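Side-chain contacts in rhodopsin (PDB 2Z73), which detects light for vision, coupling the isomerization of 11-cis retinal to all-trans retinal to G-protein signaling that activates phospholipase C: residues A[255-258]-A[259-262]; A[130-133]-A[134-138]; A[342-345]-A[346-350]; A[219-222]-A[223-227]. All coordinates share one frame; numbering follows the deposited sequence.

Contact 1. Residues A[255-258]-A[259-262]; sequences AEMR and LAKI. With BOG (octyl beta-D-glucopyranoside), chain C.
Leu259 meets Ala255 twice on one turn of helix 246-286. Its backbone N lies 3.3 Å from Ala255 O, a weak hydrogen bond, and its methyl CD2 presses to 3.0 Å from the same oxygen. The next three carbonyls are served by stronger i to i+4 bonds. Ala260 N reaches Glu256 O at 2.9 Å and Lys261 N reaches Met257 O at 2.8 Å. Ile262 N gives Arg258 O the straightest bond of the four, 171° at the hydrogen, from a donor tilted out of the carbonyl plane. The polar side-chain ends look elsewhere: Glu256 bends at chi2, its OE2 forming a salt bridge with Arg133 and its OE1 one with Lys146, while Arg258 NE bonds Ser318 O. Pairing of this glutamate at the cytoplasmic end of transmembrane helix 6 with an arginine of helix 3 is the ionic lock of class A receptors. Octyl glucoside lies beside Glu256, whose OE1 is 3.5 Å from the detergent's O5, and Leu259 CD1 touches the alkyl chain, 3.8 Å from C6'. An alanine in place of Leu259 would remove both branches and would probably open a gap between the helix and the octyl chain. Elsewhere, Met257 swings its CG anti to the backbone N (chi1 -176°), so that its thioether, bent at chi2 and chi3, brings CE to 3.0 Å from Lys261 NZ; the two chains cross obliquely.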
# COMPACT_ATOMS: atom_id res chain seq x y z
N ALA A 255 -8.01 20.54 7.34
CA ALA A 255 -6.77 19.81 7.53
C ALA A 255 -7.02 18.30 7.53
O ALA A 255 -6.35 17.55 6.83
CB ALA A 255 -6.11 20.24 8.83
N GLU A 256 -7.99 17.87 8.32
CA GLU A 256 -8.32 16.45 8.40
C GLU A 256 -8.85 15.95 7.06
O GLU A 256 -8.47 14.88 6.58
CB GLU A 256 -9.37 16.22 9.49
CG GLU A 256 -8.93 16.65 10.87
CD GLU A 256 -7.76 15.84 11.40
OE1 GLU A 256 -7.18 16.25 12.43
OE2 GLU A 256 -7.44 14.79 10.80
N MET A 257 -9.74 16.74 6.45
CA MET A 257 -10.33 16.39 5.17
C MET A 257 -9.24 16.13 4.15
O MET A 257 -9.29 15.16 3.40
CB MET A 257 -11.24 17.51 4.68
CG MET A 257 -12.01 17.20 3.39
SD MET A 257 -13.14 15.79 3.52
CE MET A 257 -12.57 14.76 2.21
N ARG A 258 -8.24 17.01 4.12
CA ARG A 258 -7.15 16.86 3.17
C ARG A 258 -6.44 15.51 3.33
O ARG A 258 -6.14 14.84 2.34
CB ARG A 258 -6.12 17.98 3.33
CG ARG A 258 -5.13 18.00 2.18
CD ARG A 258 -4.07 19.07 2.33
NE ARG A 258 -3.20 19.12 1.15
CZ ARG A 258 -3.43 19.89 0.09
NH1 ARG A 258 -2.58 19.86 -0.94
NH2 ARG A 258 -4.47 20.70 0.06
N LEU A 259 -6.19 15.12 4.58
CA LEU A 259 -5.53 13.85 4.85
C LEU A 259 -6.43 12.69 4.42
O LEU A 259 -5.94 11.69 3.89
CB LEU A 259 -5.21 13.72 6.35
CG LEU A 259 -3.92 14.31 6.95
CD1 LEU A 259 -2.72 13.77 6.19
CD2 LEU A 259 -3.93 15.82 6.90
N ALA A 260 -7.73 12.83 4.65
CA ALA A 260 -8.68 11.80 4.27
C ALA A 260 -8.60 11.64 2.77
O ALA A 260 -8.59 10.52 2.24
CB ALA A 260 -10.08 12.20 4.68
N LYS A 261 -8.55 12.77 2.07
CA LYS A 261 -8.44 12.76 0.62
C LYS A 261 -7.19 11.96 0.26
O LYS A 261 -7.26 10.99 -0.49
CB LYS A 261 -8.34 14.18 0.09
CG LYS A 261 -9.67 14.89 -0.05
CD LYS A 261 -9.46 16.36 -0.40
CE LYS A 261 -10.75 17.02 -0.86
NZ LYS A 261 -11.85 16.87 0.14
N ILE A 262 -6.05 12.35 0.82
CA ILE A 262 -4.79 11.65 0.56
C ILE A 262 -4.98 10.14 0.68
O ILE A 262 -4.63 9.38 -0.24
CB ILE A 262 -3.69 12.06 1.57
CG1 ILE A 262 -3.46 13.56 1.49
CG2 ILE A 262 -2.40 11.32 1.26
CD1 ILE A 262 -2.49 14.08 2.53
C1 BOG C . -3.42 14.84 12.65
O1 BOG C . -4.01 13.96 11.80
C2 BOG C . -3.41 16.09 11.80
O2 BOG C . -2.64 15.94 10.55
C3 BOG C . -2.80 17.05 12.71
O3 BOG C . -2.80 18.20 11.95
C4 BOG C . -3.66 17.16 14.04
O4 BOG C . -3.08 18.08 14.91
C5 BOG C . -3.64 15.92 14.82
O5 BOG C . -4.23 15.00 13.91
C6 BOG C . -4.51 16.02 16.14
O6 BOG C . -4.43 14.70 16.90
C1' BOG C . -3.24 12.82 12.05
C2' BOG C . -4.05 11.80 11.44
C3' BOG C . -3.10 11.18 10.47
C4' BOG C . -3.97 10.90 9.38
C5' BOG C . -3.18 9.98 8.53
C6' BOG C . -3.73 10.26 7.24
C7' BOG C . -2.90 9.40 6.38
C8' BOG C . -2.96 10.11 5.14

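Contact 2. Residues A[130-133]-A[134-138]; sequences SIDR and YNVIG. With BOG (octyl beta-D-glucopyranoside), chain C.
Arg133 O takes Ile137 N at 2.7 Å and also Gly138 N at 3.2 Å, the latter in the carbonyl plane on a lone pair; this second, i to i+5 bond marks a pi-type turn at the end of helix 104-138. Within 130-133, Arg133 NH2 forms a salt bridge to Asp132 OD1 at 2.7 Å, the acceptor being met on its syn side but 32° out of the carboxylate plane, while NE adds a weak bond to the same oxygen. Adjacent Asp132, Arg133 and Tyr134 are the (D/E)RY motif of rhodopsin-family receptors, and Arg133 NH1 pairs besides with Glu256 of helix 246-286. The bends at chi2 and chi3 turn the end of the arginine toward Val136, laying the guanidinium between two apolar groups. Val136 CG1 covers one face, offset toward the rim and 3.0 Å from NH2, put there by the crowded position it takes between N and carbonyl carbon (chi1 57°). Octyl glucoside C4' covers the opposite face, 3.8 Å from CZ. A leucine at Arg133 would probably leave Asp132 OD1 without the cation described here and cost Glu256 one of its two basic partners, Lys146 remaining. Farther round, Asn135 lies alongside Ile131, its ND2 3.9 Å from Ile131 CG2, while its OD1 bonds Arg139. Tyr134 sets its CB 3.4 Å from Ile131 O and sends its ring outward to touch Asn222 of helix 195-224.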
# COMPACT_ATOMS: atom_id res chain seq x y z
N SER A 130 -8.38 4.32 7.18
CA SER A 130 -9.71 4.72 6.76
C SER A 130 -10.64 4.77 7.96
O SER A 130 -11.63 5.52 7.97
CB SER A 130 -10.27 3.74 5.73
OG SER A 130 -10.57 2.50 6.33
N ILE A 131 -10.33 3.98 8.98
CA ILE A 131 -11.13 3.94 10.19
C ILE A 131 -10.89 5.20 11.01
O ILE A 131 -11.82 5.81 11.54
CB ILE A 131 -10.79 2.71 11.03
CG1 ILE A 131 -11.14 1.45 10.24
CG2 ILE A 131 -11.52 2.75 12.34
CD1 ILE A 131 -10.84 0.17 10.97
N ASP A 132 -9.62 5.57 11.13
CA ASP A 132 -9.25 6.77 11.87
C ASP A 132 -9.94 7.95 11.21
O ASP A 132 -10.49 8.81 11.89
CB ASP A 132 -7.74 6.97 11.85
CG ASP A 132 -7.33 8.33 12.35
OD1 ASP A 132 -6.92 9.16 11.52
OD2 ASP A 132 -7.42 8.56 13.56
N ARG A 133 -9.91 7.98 9.88
CA ARG A 133 -10.54 9.05 9.13
C ARG A 133 -12.03 9.14 9.47
O ARG A 133 -12.57 10.23 9.65
CB ARG A 133 -10.35 8.83 7.63
CG ARG A 133 -8.92 9.03 7.13
CD ARG A 133 -8.38 10.42 7.45
NE ARG A 133 -8.02 10.56 8.86
CZ ARG A 133 -7.73 11.70 9.47
NH1 ARG A 133 -7.74 12.85 8.80
NH2 ARG A 133 -7.43 11.70 10.76
N TYR A 134 -12.68 7.99 9.57
CA TYR A 134 -14.10 7.94 9.90
C TYR A 134 -14.38 8.47 11.31
O TYR A 134 -15.42 9.06 11.54
CB TYR A 134 -14.63 6.52 9.78
CG TYR A 134 -15.96 6.31 10.49
CD1 TYR A 134 -16.04 5.55 11.66
CD2 TYR A 134 -17.13 6.87 9.99
CE1 TYR A 134 -17.26 5.37 12.31
CE2 TYR A 134 -18.34 6.70 10.63
CZ TYR A 134 -18.40 5.94 11.79
OH TYR A 134 -19.61 5.78 12.42
N ASN A 135 -13.46 8.23 12.24
CA ASN A 135 -13.65 8.69 13.61
C ASN A 135 -13.44 10.20 13.77
O ASN A 135 -14.05 10.83 14.64
CB ASN A 135 -12.71 7.96 14.57
CG ASN A 135 -13.23 6.60 14.98
OD1 ASN A 135 -14.38 6.47 15.40
ND2 ASN A 135 -12.38 5.58 14.86
N VAL A 136 -12.58 10.77 12.94
CA VAL A 136 -12.32 12.19 13.03
C VAL A 136 -13.17 13.01 12.06
O VAL A 136 -13.56 14.13 12.38
CB VAL A 136 -10.81 12.50 12.77
CG1 VAL A 136 -10.38 11.96 11.43
CG2 VAL A 136 -10.57 14.00 12.82
N ILE A 137 -13.49 12.44 10.90
CA ILE A 137 -14.29 13.14 9.90
C ILE A 137 -15.63 12.47 9.60
O ILE A 137 -16.60 13.15 9.31
CB ILE A 137 -13.54 13.27 8.56
CG1 ILE A 137 -12.30 14.14 8.73
CG2 ILE A 137 -14.46 13.88 7.51
CD1 ILE A 137 -12.61 15.58 9.09
N GLY A 138 -15.67 11.14 9.66
CA GLY A 138 -16.90 10.43 9.36
C GLY A 138 -18.02 10.62 10.36
O GLY A 138 -19.19 10.68 9.98
C1 BOG C . -3.42 14.84 12.65
O1 BOG C . -4.01 13.96 11.80
C2 BOG C . -3.41 16.09 11.80
O2 BOG C . -2.64 15.94 10.55
C3 BOG C . -2.80 17.05 12.71
O3 BOG C . -2.80 18.20 11.95
C4 BOG C . -3.66 17.16 14.04
O4 BOG C . -3.08 18.08 14.91
C5 BOG C . -3.64 15.92 14.82
O5 BOG C . -4.23 15.00 13.91
C6 BOG C . -4.51 16.02 16.14
O6 BOG C . -4.43 14.70 16.90
C1' BOG C . -3.24 12.82 12.05
C2' BOG C . -4.05 11.80 11.44
C3' BOG C . -3.10 11.18 10.47
C4' BOG C . -3.97 10.90 9.38
C5' BOG C . -3.18 9.98 8.53
C6' BOG C . -3.73 10.26 7.24
C7' BOG C . -2.90 9.40 6.38
C8' BOG C . -2.96 10.11 5.14

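Contact 3. Residues A[342-345]-A[346-350]; sequences KETE and DDKDA
Thr344 O and Glu345 O accept the backbone N-H groups of Lys348 and Asp349, at 3.1 Å for Lys348 N to Thr344 O and 3.2 Å for Asp349 N to Glu345 O, the i to i+4 pattern of the opening of helix 345-351. Weak bonds add to this, Asp347 N to Thr344 O and Lys348 N to Glu345 O. Lys348 runs back over this first turn. Its CG sits anti to the carbonyl carbon (chi1 -56°) and the rest is extended, which lays the aliphatic part along the backbone: CG is 3.1 Å from Thr344 O and CD 3.6 Å from Glu345 CA. Farther out, CE passes 3.4 Å from Thr344 OG1, a hydroxyl already bonded to Asp341 O. The ammonium stops short of a salt bridge, since Lys348 NZ is 5.4 Å from Glu345 OE2 and its nearest approach to that side chain is the CG methylene. Asp349 turns OD1 to 3.2 Å from Glu345 O, two acceptors set side by side, while its OD2 has a long, weak ion pair with Arg247. Asp346 and Asp349 face helix 246-286, where both touch Ala251, and so this short helix, beyond Cys336 and Cys337, which are palmitoylated in the native protein, rests on the cytoplasmic extension of helix 6. Three acidic residues in succession, Glu345, Asp346 and Asp347, begin the helix, where their charge would probably be eased by the positive end of the helix dipole; Lys348 may soften that of Glu345 without direct pairing.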
# COMPACT_ATOMS: atom_id res chain seq x y z
N LYS A 342 2.45 28.98 3.50
CA LYS A 342 1.00 28.94 3.37
C LYS A 342 0.39 27.54 3.37
O LYS A 342 -0.80 27.38 3.64
CB LYS A 342 0.56 29.68 2.10
CG LYS A 342 0.49 31.20 2.25
CD LYS A 342 -0.16 31.85 1.04
CE LYS A 342 -0.62 33.28 1.33
NZ LYS A 342 0.49 34.21 1.66
N GLU A 343 1.20 26.52 3.09
CA GLU A 343 0.71 25.15 3.06
C GLU A 343 0.36 24.62 4.45
O GLU A 343 -0.44 23.69 4.59
CB GLU A 343 1.75 24.23 2.41
CG GLU A 343 2.33 24.74 1.09
CD GLU A 343 3.25 23.72 0.43
OE1 GLU A 343 3.89 24.06 -0.60
OE2 GLU A 343 3.34 22.58 0.93
N THR A 344 0.96 25.21 5.48
CA THR A 344 0.74 24.77 6.86
C THR A 344 -0.21 25.64 7.68
O THR A 344 -0.48 25.35 8.85
CB THR A 344 2.09 24.67 7.60
OG1 THR A 344 2.82 25.89 7.42
CG2 THR A 344 2.91 23.51 7.06
N GLU A 345 -0.73 26.70 7.07
CA GLU A 345 -1.63 27.61 7.75
C GLU A 345 -2.80 26.92 8.44
O GLU A 345 -2.99 27.09 9.65
CB GLU A 345 -2.17 28.64 6.75
CG GLU A 345 -1.08 29.46 6.09
CD GLU A 345 -1.62 30.42 5.06
OE1 GLU A 345 -2.31 29.96 4.13
OE2 GLU A 345 -1.35 31.63 5.17
N ASP A 346 -3.58 26.15 7.69
CA ASP A 346 -4.73 25.45 8.26
C ASP A 346 -4.39 24.62 9.49
O ASP A 346 -5.24 24.40 10.35
CB ASP A 346 -5.40 24.55 7.21
CG ASP A 346 -6.32 25.33 6.27
OD1 ASP A 346 -5.82 26.16 5.49
OD2 ASP A 346 -7.55 25.09 6.32
N ASP A 347 -3.14 24.16 9.59
CA ASP A 347 -2.73 23.38 10.75
C ASP A 347 -2.43 24.32 11.92
O ASP A 347 -2.61 23.97 13.08
CB ASP A 347 -1.49 22.54 10.44
CG ASP A 347 -1.80 21.33 9.59
OD1 ASP A 347 -1.94 21.48 8.36
OD2 ASP A 347 -1.91 20.23 10.16
N LYS A 348 -1.97 25.52 11.59
CA LYS A 348 -1.65 26.53 12.59
C LYS A 348 -2.89 26.92 13.39
O LYS A 348 -2.93 26.79 14.61
CB LYS A 348 -1.07 27.77 11.91
CG LYS A 348 0.15 27.47 11.05
CD LYS A 348 0.62 28.71 10.29
CE LYS A 348 1.85 28.39 9.44
NZ LYS A 348 2.26 29.56 8.59
N ASP A 349 -3.92 27.38 12.68
CA ASP A 349 -5.17 27.79 13.30
C ASP A 349 -5.86 26.65 14.02
O ASP A 349 -6.37 26.81 15.12
CB ASP A 349 -6.12 28.36 12.24
CG ASP A 349 -5.58 29.62 11.58
OD1 ASP A 349 -4.49 29.57 10.99
OD2 ASP A 349 -6.26 30.67 11.67
N ALA A 350 -5.87 25.48 13.38
CA ALA A 350 -6.51 24.31 13.96
C ALA A 350 -5.94 23.95 15.34
O ALA A 350 -6.64 23.37 16.17
CB ALA A 350 -6.35 23.12 13.02

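Contact 4. Residues A[219-222]-A[223-227]; sequences CYFN and IVMSV
Met225 and Phe221 make a Met-aromatic contact where helix 195-224, which holds transmembrane segment 5, runs out on the cytoplasmic side. The methionine crosses over one face of the ring: its CG stands 3.8 Å from the Phe221 centroid and 18° off the normal, a CH-pi contact. Met225 SD approaches the same ring more slantwise, 4.5 Å from the centroid. Bends at chi2 (-72°) and chi3 fold the thioether back over the ring, which is itself stacked with Phe217. Met225 N still bonds Phe221 O at 3.0 Å, although Met225 is the first residue to leave helical backbone angles. One residue earlier, Tyr220 O accepts two donors, Val224 N at 2.9 Å and Ile223 N at 2.8 Å, the second from well above the carbonyl plane. On the face toward the bundle, Tyr220 and Ile223 lie side by side, 4.0 Å between Tyr220 CD1 and Ile223 CD1; Tyr220 also touches Ser263 and Ile264, and Ile223 touches Arg133. Beyond the helix, Ser226 OG is 2.7 Å from Asn222 O and also near Ile223 O; which takes its proton is not settled, and Gly138 O of helix 104-138 is a further, weak partner. The final turn is therefore secured differently on its two sides: dispersion and sulfur-aromatic attraction on the surface, and inside a serine hydroxyl set among backbone carbonyls of the ending helix.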
# COMPACT_ATOMS: atom_id res chain seq x y z
N CYS A 219 -16.00 2.99 5.38
CA CYS A 219 -15.50 4.17 6.08
C CYS A 219 -15.58 5.42 5.23
O CYS A 219 -15.99 6.48 5.71
CB CYS A 219 -14.05 3.95 6.53
SG CYS A 219 -13.86 2.89 7.99
N TYR A 220 -15.17 5.32 3.97
CA TYR A 220 -15.22 6.48 3.11
C TYR A 220 -16.63 6.79 2.68
O TYR A 220 -17.04 7.95 2.67
CB TYR A 220 -14.29 6.30 1.91
CG TYR A 220 -12.84 6.32 2.34
CD1 TYR A 220 -12.31 7.43 2.99
CD2 TYR A 220 -12.02 5.21 2.16
CE1 TYR A 220 -11.01 7.43 3.47
CE2 TYR A 220 -10.72 5.20 2.64
CZ TYR A 220 -10.22 6.31 3.29
OH TYR A 220 -8.93 6.30 3.79
N PHE A 221 -17.39 5.77 2.33
CA PHE A 221 -18.77 6.01 1.92
C PHE A 221 -19.50 6.60 3.12
O PHE A 221 -20.51 7.30 2.96
CB PHE A 221 -19.46 4.73 1.48
CG PHE A 221 -20.86 4.94 0.98
CD1 PHE A 221 -21.09 5.67 -0.18
CD2 PHE A 221 -21.95 4.43 1.68
CE1 PHE A 221 -22.39 5.89 -0.64
CE2 PHE A 221 -23.25 4.65 1.23
CZ PHE A 221 -23.47 5.38 0.07
N ASN A 222 -18.98 6.32 4.31
CA ASN A 222 -19.56 6.79 5.56
C ASN A 222 -19.12 8.22 5.84
O ASN A 222 -19.75 8.93 6.63
CB ASN A 222 -19.13 5.87 6.71
CG ASN A 222 -20.11 5.87 7.86
OD1 ASN A 222 -20.47 6.92 8.38
ND2 ASN A 222 -20.53 4.68 8.26
N ILE A 223 -18.03 8.63 5.21
CA ILE A 223 -17.51 9.98 5.39
C ILE A 223 -18.22 10.88 4.39
O ILE A 223 -18.38 12.08 4.61
CB ILE A 223 -15.98 10.00 5.16
CG1 ILE A 223 -15.28 9.35 6.36
CG2 ILE A 223 -15.48 11.43 4.95
CD1 ILE A 223 -13.78 9.22 6.22
N VAL A 224 -18.66 10.28 3.28
CA VAL A 224 -19.36 11.01 2.24
C VAL A 224 -20.80 11.22 2.70
O VAL A 224 -21.33 12.33 2.59
CB VAL A 224 -19.38 10.21 0.92
CG1 VAL A 224 -20.20 10.96 -0.12
CG2 VAL A 224 -17.96 9.98 0.44
N MET A 225 -21.41 10.16 3.21
CA MET A 225 -22.78 10.22 3.71
C MET A 225 -22.75 10.85 5.10
O MET A 225 -23.44 10.38 6.01
CB MET A 225 -23.39 8.82 3.80
CG MET A 225 -23.51 8.07 2.47
SD MET A 225 -24.79 8.69 1.36
CE MET A 225 -23.79 9.46 0.07
N SER A 226 -21.95 11.89 5.25
CA SER A 226 -21.81 12.59 6.52
C SER A 226 -21.26 13.98 6.27
O SER A 226 -21.09 14.77 7.19
CB SER A 226 -20.88 11.82 7.46
OG SER A 226 -19.60 11.65 6.88
N VAL A 227 -20.96 14.26 5.00
CA VAL A 227 -20.43 15.57 4.63
C VAL A 227 -21.53 16.59 4.89
O VAL A 227 -21.27 17.72 5.27
CB VAL A 227 -20.04 15.62 3.14
CG1 VAL A 227 -19.32 16.93 2.85
CG2 VAL A 227 -19.16 14.43 2.78

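In the fold
Contacts 1, 2 and 4 lie together at the cytoplasmic end of the receptor, on helices 6, 3 and 5. Contact 2 stands between the others: its centre is about 10 Å from that of contact 1 and about 9 Å from that of contact 4. The salt bridge from Glu256 OE2 to Arg133 NH1, 2.8 Å, joins contacts 1 and 2, which also share the octyl glucoside; Ser130 CB to Tyr220 CE2, 3.4 Å, joins 2 and 4. Contacts 1 and 4 meet more lightly, Ala260 O lying 4.1 Å from Tyr220 CE1. Contact 3, in the C-terminal tail, has its centre about 13 Å from that of contact 1 without touching it. The arrangement is consistent with a locked, inactive state.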